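Nigerythrin (Desulfovibrio vulgaris subsp. vulgaris, PDB 1YUZ) shows NADH peroxidase activity in vitro and carries a hemerythrin-like diiron centre and a rubredoxin-like iron centre in each subunit of a homodimer. Local coordinates at residues B[35-40]-B[78-83]; B[41-46]-B[71-76]; B[48-53]-B[99-104]; B[114-119]-B[151-156]. All coordinates share one frame; numbering follows the deposited sequence. Where two conformers were deposited one is given.

Contact 1. Residues B[35-40]-B[78-83]; sequences AAIAGE and GLEYAL. With FE (Fe (III) ion), chain F.
Ala-36 meets the carboxylate of Glu-80 with its methyl group, CB lying 3.6 Å from Glu-80 OE1 and almost as near to OE2. One residue on, Ile-37 and Glu-80 run past each other in opposite directions. CG1 of Ile-37 rests against Glu-80 CB at 3.6 Å, and because CG1 stands beside the backbone N (chi1 -71°) with the chain extended beyond it, CD1 reaches the backbone of the other helix, 3.6 Å from Tyr-81 N. Glu-80 is likewise extended past CG, which carries its carboxylate to the first helix, against Ala-36 CB and near Ile-37 N. Glu-40 instead bends at chi2 (-67°) and crosses Glu-80 at about a right angle, its CG 3.9 Å from Glu-80 OE1. The bend brings both oxygens onto the iron(III) ion, OE1 at 2.1 Å and OE2 at 2.3 Å. Glu-40 OE2 and Glu-80 OE2 stay 4.7 Å apart, and the hydroxyl of Tyr-123 is hydrogen-bonded to both, a second-shell bridge that probably steadies the iron ligand. Helices 29-56 and 60-87 are antiparallel neighbours in the ferritin-like bundle; here helix 104-132 packs on Ala-36 through Tyr-123 and Phe-126, while Val-141 of helix 136-161 touches Glu-80.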
# COMPACT_ATOMS: atom_id res chain seq x y z
N ALA B 35 -21.14 -5.51 -10.92
CA ALA B 35 -20.55 -4.32 -10.31
C ALA B 35 -19.03 -4.44 -10.34
O ALA B 35 -18.33 -3.46 -10.60
CB ALA B 35 -21.04 -4.16 -8.88
N ALA B 36 -18.52 -5.63 -10.07
CA ALA B 36 -17.08 -5.85 -10.08
C ALA B 36 -16.56 -5.64 -11.50
O ALA B 36 -15.53 -5.00 -11.69
CB ALA B 36 -16.76 -7.26 -9.61
N ILE B 37 -17.26 -6.18 -12.49
CA ILE B 37 -16.83 -6.02 -13.87
C ILE B 37 -16.78 -4.54 -14.21
O ILE B 37 -15.83 -4.07 -14.84
CB ILE B 37 -17.78 -6.76 -14.84
CG1 ILE B 37 -17.58 -8.27 -14.69
CG2 ILE B 37 -17.50 -6.33 -16.28
CD1 ILE B 37 -18.62 -9.09 -15.40
N ALA B 38 -17.80 -3.80 -13.78
CA ALA B 38 -17.84 -2.36 -14.05
C ALA B 38 -16.63 -1.68 -13.42
O ALA B 38 -15.95 -0.88 -14.06
CB ALA B 38 -19.13 -1.76 -13.50
N GLY B 39 -16.37 -2.02 -12.16
CA GLY B 39 -15.24 -1.43 -11.46
C GLY B 39 -13.91 -1.78 -12.11
O GLY B 39 -13.04 -0.92 -12.24
N GLU B 40 -13.75 -3.03 -12.51
CA GLU B 40 -12.51 -3.46 -13.14
C GLU B 40 -12.33 -2.85 -14.52
O GLU B 40 -11.21 -2.63 -14.96
CB GLU B 40 -12.47 -4.99 -13.22
CG GLU B 40 -12.51 -5.66 -11.85
CD GLU B 40 -11.25 -5.41 -11.02
OE1 GLU B 40 -10.69 -4.29 -11.08
OE2 GLU B 40 -10.82 -6.33 -10.31
N GLY B 78 -12.56 -11.21 -17.18
CA GLY B 78 -12.85 -12.45 -17.87
C GLY B 78 -13.44 -13.50 -16.95
O GLY B 78 -14.40 -14.18 -17.31
N LEU B 79 -12.87 -13.63 -15.75
CA LEU B 79 -13.35 -14.61 -14.79
C LEU B 79 -14.77 -14.28 -14.34
O LEU B 79 -15.62 -15.16 -14.23
CB LEU B 79 -12.44 -14.64 -13.56
CG LEU B 79 -11.01 -15.15 -13.78
CD1 LEU B 79 -10.22 -14.98 -12.50
CD2 LEU B 79 -11.03 -16.61 -14.22
N GLU B 80 -15.02 -13.00 -14.07
CA GLU B 80 -16.33 -12.55 -13.62
C GLU B 80 -17.36 -12.63 -14.74
O GLU B 80 -18.49 -13.08 -14.52
CB GLU B 80 -16.21 -11.13 -13.06
CG GLU B 80 -15.35 -11.11 -11.80
CD GLU B 80 -14.73 -9.76 -11.45
OE1 GLU B 80 -14.87 -8.80 -12.23
OE2 GLU B 80 -14.09 -9.69 -10.39
N TYR B 81 -16.97 -12.21 -15.94
CA TYR B 81 -17.86 -12.24 -17.09
C TYR B 81 -18.33 -13.67 -17.40
O TYR B 81 -19.51 -13.88 -17.71
CB TYR B 81 -17.16 -11.66 -18.31
CG TYR B 81 -17.94 -11.81 -19.60
CD1 TYR B 81 -19.18 -11.21 -19.76
CD2 TYR B 81 -17.42 -12.56 -20.66
CE1 TYR B 81 -19.90 -11.34 -20.95
CE2 TYR B 81 -18.14 -12.71 -21.84
CZ TYR B 81 -19.37 -12.10 -21.98
OH TYR B 81 -20.08 -12.24 -23.16
N ALA B 82 -17.42 -14.63 -17.30
CA ALA B 82 -17.77 -16.02 -17.58
C ALA B 82 -18.93 -16.47 -16.70
O ALA B 82 -19.83 -17.17 -17.16
CB ALA B 82 -16.56 -16.92 -17.36
N LEU B 83 -18.91 -16.06 -15.44
CA LEU B 83 -19.98 -16.42 -14.52
C LEU B 83 -21.28 -15.72 -14.86
O LEU B 83 -22.35 -16.33 -14.85
CB LEU B 83 -19.58 -16.10 -13.07
CG LEU B 83 -18.45 -16.92 -12.46
CD1 LEU B 83 -18.28 -16.55 -11.00
CD2 LEU B 83 -18.76 -18.41 -12.59
FE FE F . -9.23 -4.76 -9.66
O HOH W 1 -7.73 -3.58 -9.21

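Contact 2. Residues B[41-46]-B[71-76]. With FE (Fe (III) ion), chain F; FE2 (Fe (II) ion), chain G.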
# COMPACT_ATOMS: atom_id res chain seq x y z
N THR B 41 -13.44 -2.58 -15.19
CA THR B 41 -13.38 -1.96 -16.51
C THR B 41 -12.83 -0.55 -16.31
O THR B 41 -12.03 -0.07 -17.10
CB THR B 41 -14.77 -1.93 -17.16
OG1 THR B 41 -15.25 -3.28 -17.29
CG2 THR B 41 -14.71 -1.30 -18.53
N GLY B 42 -13.25 0.09 -15.22
CA GLY B 42 -12.75 1.42 -14.92
C GLY B 42 -11.28 1.35 -14.54
O GLY B 42 -10.48 2.19 -14.95
N ALA B 43 -10.92 0.35 -13.74
CA ALA B 43 -9.54 0.18 -13.32
C ALA B 43 -8.63 -0.04 -14.52
O ALA B 43 -7.53 0.51 -14.59
CB ALA B 43 -9.42 -1.00 -12.36
N HIS B 44 -9.09 -0.85 -15.47
CA HIS B 44 -8.29 -1.12 -16.65
C HIS B 44 -8.05 0.17 -17.42
O HIS B 44 -6.93 0.44 -17.86
CB HIS B 44 -8.99 -2.13 -17.56
CG HIS B 44 -8.19 -2.52 -18.75
ND1 HIS B 44 -8.15 -1.76 -19.90
CD2 HIS B 44 -7.35 -3.56 -18.96
CE1 HIS B 44 -7.31 -2.32 -20.76
NE2 HIS B 44 -6.82 -3.41 -20.22
N ALA B 45 -9.09 0.96 -17.59
CA ALA B 45 -8.97 2.23 -18.31
C ALA B 45 -8.02 3.16 -17.56
O ALA B 45 -7.20 3.85 -18.17
CB ALA B 45 -10.33 2.88 -18.46
N LYS B 46 -8.12 3.17 -16.24
CA LYS B 46 -7.26 4.03 -15.44
C LYS B 46 -5.79 3.63 -15.55
O LYS B 46 -4.93 4.48 -15.80
CB LYS B 46 -7.69 3.99 -13.97
CG LYS B 46 -6.98 5.04 -13.14
CD LYS B 46 -7.52 5.13 -11.72
CE LYS B 46 -7.08 3.96 -10.87
NZ LYS B 46 -7.44 4.18 -9.44
N ALA B 71 -3.61 -5.53 -17.45
CA ALA B 71 -3.84 -6.86 -18.00
C ALA B 71 -4.42 -7.77 -16.93
O ALA B 71 -5.28 -8.61 -17.21
CB ALA B 71 -2.54 -7.42 -18.54
N ALA B 72 -3.97 -7.60 -15.69
CA ALA B 72 -4.48 -8.40 -14.58
C ALA B 72 -5.96 -8.13 -14.38
O ALA B 72 -6.74 -9.04 -14.15
CB ALA B 72 -3.70 -8.09 -13.31
N GLU B 73 -6.35 -6.86 -14.46
CA GLU B 73 -7.75 -6.52 -14.27
C GLU B 73 -8.60 -7.13 -15.39
O GLU B 73 -9.75 -7.50 -15.18
CB GLU B 73 -7.95 -5.00 -14.23
CG GLU B 73 -7.07 -4.25 -13.23
CD GLU B 73 -7.06 -4.84 -11.83
OE1 GLU B 73 -8.08 -5.42 -11.39
OE2 GLU B 73 -6.02 -4.70 -11.14
N LEU B 74 -8.02 -7.24 -16.59
CA LEU B 74 -8.74 -7.82 -17.72
C LEU B 74 -8.99 -9.30 -17.45
O LEU B 74 -10.01 -9.85 -17.87
CB LEU B 74 -7.95 -7.63 -19.01
CG LEU B 74 -8.70 -7.95 -20.30
CD1 LEU B 74 -9.98 -7.13 -20.37
CD2 LEU B 74 -7.81 -7.67 -21.49
N ILE B 75 -8.05 -9.94 -16.76
CA ILE B 75 -8.19 -11.35 -16.40
C ILE B 75 -9.34 -11.46 -15.41
O ILE B 75 -10.16 -12.37 -15.49
CB ILE B 75 -6.88 -11.90 -15.78
CG1 ILE B 75 -5.82 -12.03 -16.87
CG2 ILE B 75 -7.14 -13.25 -15.11
CD1 ILE B 75 -4.46 -12.44 -16.37
N HIS B 76 -9.42 -10.52 -14.47
CA HIS B 76 -10.49 -10.51 -13.48
C HIS B 76 -11.83 -10.37 -14.19
O HIS B 76 -12.79 -11.08 -13.88
CB HIS B 76 -10.29 -9.37 -12.49
CG HIS B 76 -9.08 -9.52 -11.63
ND1 HIS B 76 -8.58 -8.51 -10.84
CD2 HIS B 76 -8.26 -10.58 -11.43
CE1 HIS B 76 -7.51 -8.93 -10.20
NE2 HIS B 76 -7.29 -10.19 -10.55
FE FE F . -9.23 -4.76 -9.66
FE FE2 G . -5.80 -4.76 -9.14
O HOH W 1 -7.73 -3.58 -9.21
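Ala-43 and Glu-73 form the buried side of this helix pair, with Ala-43 CB 4.1 Å from Glu-73 CG. The axes of the two segments come within 8.7 Å at 164°, and the glutamate chain leads from this interface into the bundle. There it bends at chi2 (-49°) and spreads its carboxylate between two metals: OE1 binds the iron(III) ion at 2.2 Å and OE2 the iron(II) ion at 2.0 Å. Glu-73 is thus a bridging ligand, and one water molecule spans the same two ions. The N-H at ND1 of His-76, one helical turn on, is shared: it makes a weak, bent hydrogen bond to Glu-73 OE1 and is also hydrogen-bonded to Glu-40 OE2. The ring edge faces the iron(III) ion, but ND1 remains 4.0 Å from the metal, too far to be a ligand; the carbonyl oxygen of Ala-72 lies over one face of the ring.

The outer side is looser. His-44 swings toward the other helix with CG anti to the backbone N (chi1 -176°), and its CD2 makes a van der Waals contact of 4.1 Å with CB of the solvent-exposed Leu-74. Helices 29-56 and 60-87 continue in both directions from here; His-152 of helix 136-161 packs on Ala-72, and Leu-173 of strand 171-173 lies against Ala-71, Ala-72 and Ile-75.

Contact 3. Residues B[48-53]-B[99-104]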
# COMPACT_ATOMS: atom_id res chain seq x y z
N THR B 48 -4.38 1.90 -17.85
CA THR B 48 -3.92 2.07 -19.23
C THR B 48 -3.52 3.53 -19.43
O THR B 48 -2.49 3.82 -20.04
CB THR B 48 -5.04 1.67 -20.21
OG1 THR B 48 -5.30 0.27 -20.06
CG2 THR B 48 -4.62 1.96 -21.65
N ALA B 49 -4.31 4.45 -18.89
CA ALA B 49 -3.99 5.87 -19.00
C ALA B 49 -2.73 6.16 -18.18
O ALA B 49 -1.86 6.91 -18.61
CB ALA B 49 -5.16 6.72 -18.52
N PHE B 50 -2.64 5.57 -16.99
CA PHE B 50 -1.48 5.78 -16.13
C PHE B 50 -0.20 5.28 -16.81
O PHE B 50 0.86 5.89 -16.69
CB PHE B 50 -1.66 5.04 -14.80
CG PHE B 50 -2.63 5.70 -13.85
CD1 PHE B 50 -2.89 5.12 -12.62
CD2 PHE B 50 -3.27 6.89 -14.17
CE1 PHE B 50 -3.76 5.71 -11.71
CE2 PHE B 50 -4.15 7.50 -13.27
CZ PHE B 50 -4.39 6.90 -12.04
N ALA B 51 -0.30 4.16 -17.52
CA ALA B 51 0.86 3.59 -18.22
C ALA B 51 1.34 4.54 -19.31
O ALA B 51 2.54 4.80 -19.43
CB ALA B 51 0.50 2.25 -18.82
N LYS B 52 0.41 5.05 -20.10
CA LYS B 52 0.77 5.96 -21.18
C LYS B 52 1.44 7.20 -20.61
O LYS B 52 2.44 7.68 -21.16
CB LYS B 52 -0.48 6.34 -21.97
CG LYS B 52 -0.22 7.25 -23.16
CD LYS B 52 -1.46 7.35 -24.04
CE LYS B 52 -1.27 8.37 -25.14
NZ LYS B 52 -1.17 9.76 -24.60
N ALA B 53 0.91 7.72 -19.51
CA ALA B 53 1.48 8.90 -18.88
C ALA B 53 2.87 8.60 -18.32
O ALA B 53 3.79 9.41 -18.45
CB ALA B 53 0.56 9.40 -17.77
N PRO B 99 -9.88 8.02 -17.99
CA PRO B 99 -9.78 9.11 -17.02
C PRO B 99 -8.46 9.84 -17.24
O PRO B 99 -7.63 9.41 -18.04
CB PRO B 99 -9.80 8.38 -15.69
CG PRO B 99 -8.98 7.16 -16.01
CD PRO B 99 -9.51 6.73 -17.37
N SER B 100 -8.26 10.94 -16.53
CA SER B 100 -7.02 11.69 -16.64
C SER B 100 -5.92 11.00 -15.84
O SER B 100 -6.19 10.33 -14.84
CB SER B 100 -7.19 13.11 -16.08
OG SER B 100 -7.74 13.99 -17.03
N ALA B 101 -4.70 11.17 -16.31
CA ALA B 101 -3.53 10.61 -15.64
C ALA B 101 -2.75 11.83 -15.17
O ALA B 101 -2.58 12.79 -15.93
CB ALA B 101 -2.69 9.81 -16.62
N TYR B 102 -2.29 11.82 -13.93
CA TYR B 102 -1.54 12.96 -13.41
C TYR B 102 -0.08 12.57 -13.24
O TYR B 102 0.42 11.73 -13.98
CB TYR B 102 -2.16 13.42 -12.09
CG TYR B 102 -3.63 13.75 -12.23
CD1 TYR B 102 -4.60 12.77 -12.02
CD2 TYR B 102 -4.05 15.02 -12.62
CE1 TYR B 102 -5.96 13.05 -12.20
CE2 TYR B 102 -5.39 15.31 -12.80
CZ TYR B 102 -6.34 14.32 -12.59
OH TYR B 102 -7.67 14.61 -12.78
N SER B 103 0.61 13.19 -12.29
CA SER B 103 2.01 12.85 -12.08
C SER B 103 2.10 11.38 -11.70
O SER B 103 1.23 10.85 -11.00
CB SER B 103 2.62 13.72 -10.99
OG SER B 103 2.72 15.06 -11.44
N CYS B 104 3.16 10.73 -12.16
CA CYS B 104 3.35 9.31 -11.92
C CYS B 104 3.23 8.87 -10.46
O CYS B 104 2.58 7.87 -10.17
CB CYS B 104 4.70 8.86 -12.48
SG CYS B 104 4.85 7.07 -12.61
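Ala-101 pushes its methyl group against helix 29-56, where CB lies 3.5 Å from Ala-53 CB, tighter than usual carbon-carbon contact. The same CB is 3.6 Å from the carbonyl oxygen of Ala-49, so the methyl group sits over one turn of the helix, with Ala-49 and Ala-53 marking its two ends. Ala-49 CB also approaches the carbonyl oxygen of Pro-99 at 3.7 Å.

Phe-50 reaches out beside these alanines. From CB its CG stands next to the backbone N (chi1 -74°), and the ring then meets the incoming chain with an edge. CD2 lies 3.9 Å from Ala-101 CB, while CE2, one atom further out, comes to 3.8 Å from Ser-100 O; both partners are close to the ring plane. Segment 99-104 belongs to the long connection that leads from helix 60-87 to helix 104-132 in the ferritin-like four-helix bundle, and it crosses the flank of helix 29-56 in an extended course. Inside the bundle the Phe-50 ring is packed edge-to-face with Phe-66 of helix 60-87, and it also touches Asn-107 and Ser-110 of helix 104-132.

Past Ala-101 the connection is tied down by polar groups from outside the two segments: Gln-57 hydrogen-bonds to both Tyr-102 O and Cys-104 N, and Asn-107 OD1 accepts from Tyr-102 N.

Contact 4. Residues B[114-119]-B[151-156]; sequences GEIYET and VHAERY. With FE2 (Fe (II) ion), chain G; FE (Fe (III) ion), chain F.
The diiron centre of the ferritin-like four-helix bundle takes three of its protein ligands from segments 114-119 and 151-156, on the antiparallel helices 104-132 and 136-161, whose axes here come within 8.4 Å at 159°. Glu-115 chelates the iron(II) ion with both oxygens, OE1 at 2.2 Å and OE2 at 2.3 Å, and His-152 ND1 binds the same ion at 2.2 Å. The glutamate chain is bent at chi2 (-67°), which turns the carboxylate alongside the histidine. Carboxylate and imidazole are perpendicular, and Glu-115 CD lies at the ring edge, in its plane, 3.2 Å from His-152 CB. Both ligands also have second-shell partners: Tyr-47 OH is hydrogen-bonded to Glu-115 OE2, itself a metal-binding oxygen, and His-152 NE2, on the side of the ring away from the iron, to the carbonyl oxygen of Gly-178 in the rubredoxin-like region. That link joins the diiron site to the neighbourhood of the four-cysteine iron. Glu-118, one turn along from Glu-115, binds the iron(III) ion through OE1.

Nearer the two backbones the packing is apolar and close. Ala-153 CB fits against Glu-115 CB at 3.7 Å and is also touched by Ile-116 CG1, and Leu-157 of the second subunit packs on Ala-153. Toward the next turn of helix 136-161, the edge of the Tyr-156 ring meets the glutamate chain, CE1 lying 3.8 Å from Glu-115 CG.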
# COMPACT_ATOMS: atom_id res chain seq x y z
N GLY B 114 -6.94 2.37 -4.79
CA GLY B 114 -8.00 1.62 -5.43
C GLY B 114 -7.84 0.13 -5.13
O GLY B 114 -8.81 -0.56 -4.83
N GLU B 115 -6.60 -0.35 -5.22
CA GLU B 115 -6.31 -1.76 -4.96
C GLU B 115 -6.67 -2.11 -3.52
O GLU B 115 -7.25 -3.17 -3.26
CB GLU B 115 -4.83 -2.05 -5.20
CG GLU B 115 -4.38 -1.88 -6.65
CD GLU B 115 -5.00 -2.90 -7.59
OE1 GLU B 115 -5.55 -3.91 -7.12
OE2 GLU B 115 -4.92 -2.70 -8.82
N ILE B 116 -6.32 -1.23 -2.59
CA ILE B 116 -6.63 -1.48 -1.19
C ILE B 116 -8.14 -1.53 -0.99
O ILE B 116 -8.64 -2.39 -0.26
CB ILE B 116 -5.99 -0.38 -0.30
CG1 ILE B 116 -4.47 -0.57 -0.29
CG2 ILE B 116 -6.55 -0.45 1.11
CD1 ILE B 116 -3.72 0.59 0.35
N TYR B 117 -8.87 -0.63 -1.64
CA TYR B 117 -10.32 -0.64 -1.52
C TYR B 117 -10.87 -1.96 -2.04
O TYR B 117 -11.74 -2.57 -1.41
CB TYR B 117 -10.94 0.52 -2.32
CG TYR B 117 -12.40 0.31 -2.62
CD1 TYR B 117 -12.82 -0.09 -3.89
CD2 TYR B 117 -13.37 0.44 -1.62
CE1 TYR B 117 -14.16 -0.37 -4.15
CE2 TYR B 117 -14.71 0.16 -1.87
CZ TYR B 117 -15.09 -0.25 -3.14
OH TYR B 117 -16.42 -0.56 -3.39
N GLU B 118 -10.36 -2.42 -3.17
CA GLU B 118 -10.84 -3.67 -3.74
C GLU B 118 -10.50 -4.90 -2.90
O GLU B 118 -11.34 -5.79 -2.73
CB GLU B 118 -10.31 -3.85 -5.16
CG GLU B 118 -10.76 -2.73 -6.10
CD GLU B 118 -10.33 -2.94 -7.54
OE1 GLU B 118 -10.31 -4.10 -8.01
OE2 GLU B 118 -10.02 -1.94 -8.22
N THR B 119 -9.30 -4.95 -2.35
CA THR B 119 -8.88 -6.10 -1.57
C THR B 119 -9.42 -6.16 -0.14
O THR B 119 -9.58 -7.25 0.40
CB THR B 119 -7.33 -6.20 -1.52
OG1 THR B 119 -6.95 -7.56 -1.27
CG2 THR B 119 -6.77 -5.33 -0.40
N VAL B 151 -1.70 -7.72 -3.88
CA VAL B 151 -0.36 -7.83 -4.45
C VAL B 151 -0.13 -6.58 -5.30
O VAL B 151 0.94 -5.99 -5.28
CB VAL B 151 -0.23 -9.11 -5.31
CG1 VAL B 151 1.02 -9.03 -6.18
CG2 VAL B 151 -0.15 -10.33 -4.42
N HIS B 152 -1.15 -6.17 -6.04
CA HIS B 152 -1.05 -4.98 -6.87
C HIS B 152 -0.76 -3.76 -6.00
O HIS B 152 0.04 -2.89 -6.36
CB HIS B 152 -2.35 -4.74 -7.64
CG HIS B 152 -2.68 -5.82 -8.61
ND1 HIS B 152 -3.92 -5.92 -9.21
CD2 HIS B 152 -1.93 -6.83 -9.11
CE1 HIS B 152 -3.92 -6.96 -10.03
NE2 HIS B 152 -2.73 -7.53 -9.99
N ALA B 153 -1.43 -3.69 -4.85
CA ALA B 153 -1.23 -2.57 -3.94
C ALA B 153 0.23 -2.52 -3.50
O ALA B 153 0.86 -1.46 -3.51
CB ALA B 153 -2.14 -2.70 -2.73
N GLU B 154 0.79 -3.67 -3.12
CA GLU B 154 2.17 -3.71 -2.69
C GLU B 154 3.12 -3.32 -3.82
O GLU B 154 4.08 -2.58 -3.60
CB GLU B 154 2.54 -5.10 -2.16
CG GLU B 154 3.98 -5.17 -1.68
CD GLU B 154 4.38 -6.53 -1.16
OE1 GLU B 154 5.58 -6.73 -0.89
OE2 GLU B 154 3.50 -7.41 -1.02
N ARG B 155 2.85 -3.81 -5.03
CA ARG B 155 3.70 -3.49 -6.17
C ARG B 155 3.70 -1.99 -6.44
O ARG B 155 4.73 -1.41 -6.74
CB ARG B 155 3.22 -4.25 -7.41
CG ARG B 155 3.48 -5.76 -7.37
CD ARG B 155 4.77 -6.13 -8.11
NE ARG B 155 5.94 -5.42 -7.62
CZ ARG B 155 6.54 -5.65 -6.46
NH1 ARG B 155 6.07 -6.58 -5.64
NH2 ARG B 155 7.62 -4.95 -6.11
N TYR B 156 2.53 -1.36 -6.32
CA TYR B 156 2.44 0.08 -6.55
C TYR B 156 3.21 0.86 -5.49
O TYR B 156 3.88 1.83 -5.79
CB TYR B 156 0.98 0.52 -6.57
CG TYR B 156 0.24 0.18 -7.86
CD1 TYR B 156 -1.13 -0.06 -7.85
CD2 TYR B 156 0.91 0.16 -9.09
CE1 TYR B 156 -1.83 -0.29 -9.03
CE2 TYR B 156 0.22 -0.07 -10.27
CZ TYR B 156 -1.15 -0.30 -10.24
OH TYR B 156 -1.83 -0.50 -11.42
FE FE2 G . -5.80 -4.76 -9.14
FE FE F . -9.23 -4.76 -9.66
O HOH W 1 -7.73 -3.58 -9.21

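In the fold
All four contacts lie in the ferritin-like domain. Contacts 1 and 2 follow each other along the same helix pair, 29-56 with 60-87, their centres about 10 Å apart, with contact 2 enclosed by contact 1 in sequence. Contact 3 lies further along helix 29-56, about 14 Å between centres from contact 2, and its segments alternate with those of both. Contact 4 comes after all of them and joins the other pair, helices 104-132 and 136-161. Contacts 1, 2 and 4 converge on the diiron centre and share its bridging water; Glu-40, Glu-73 and Glu-118 all bind the iron(III) ion. Contact 3 instead packs the interhelical connection onto the bundle, with the Phe-50 side chain about 11 Å from the iron(II) ion.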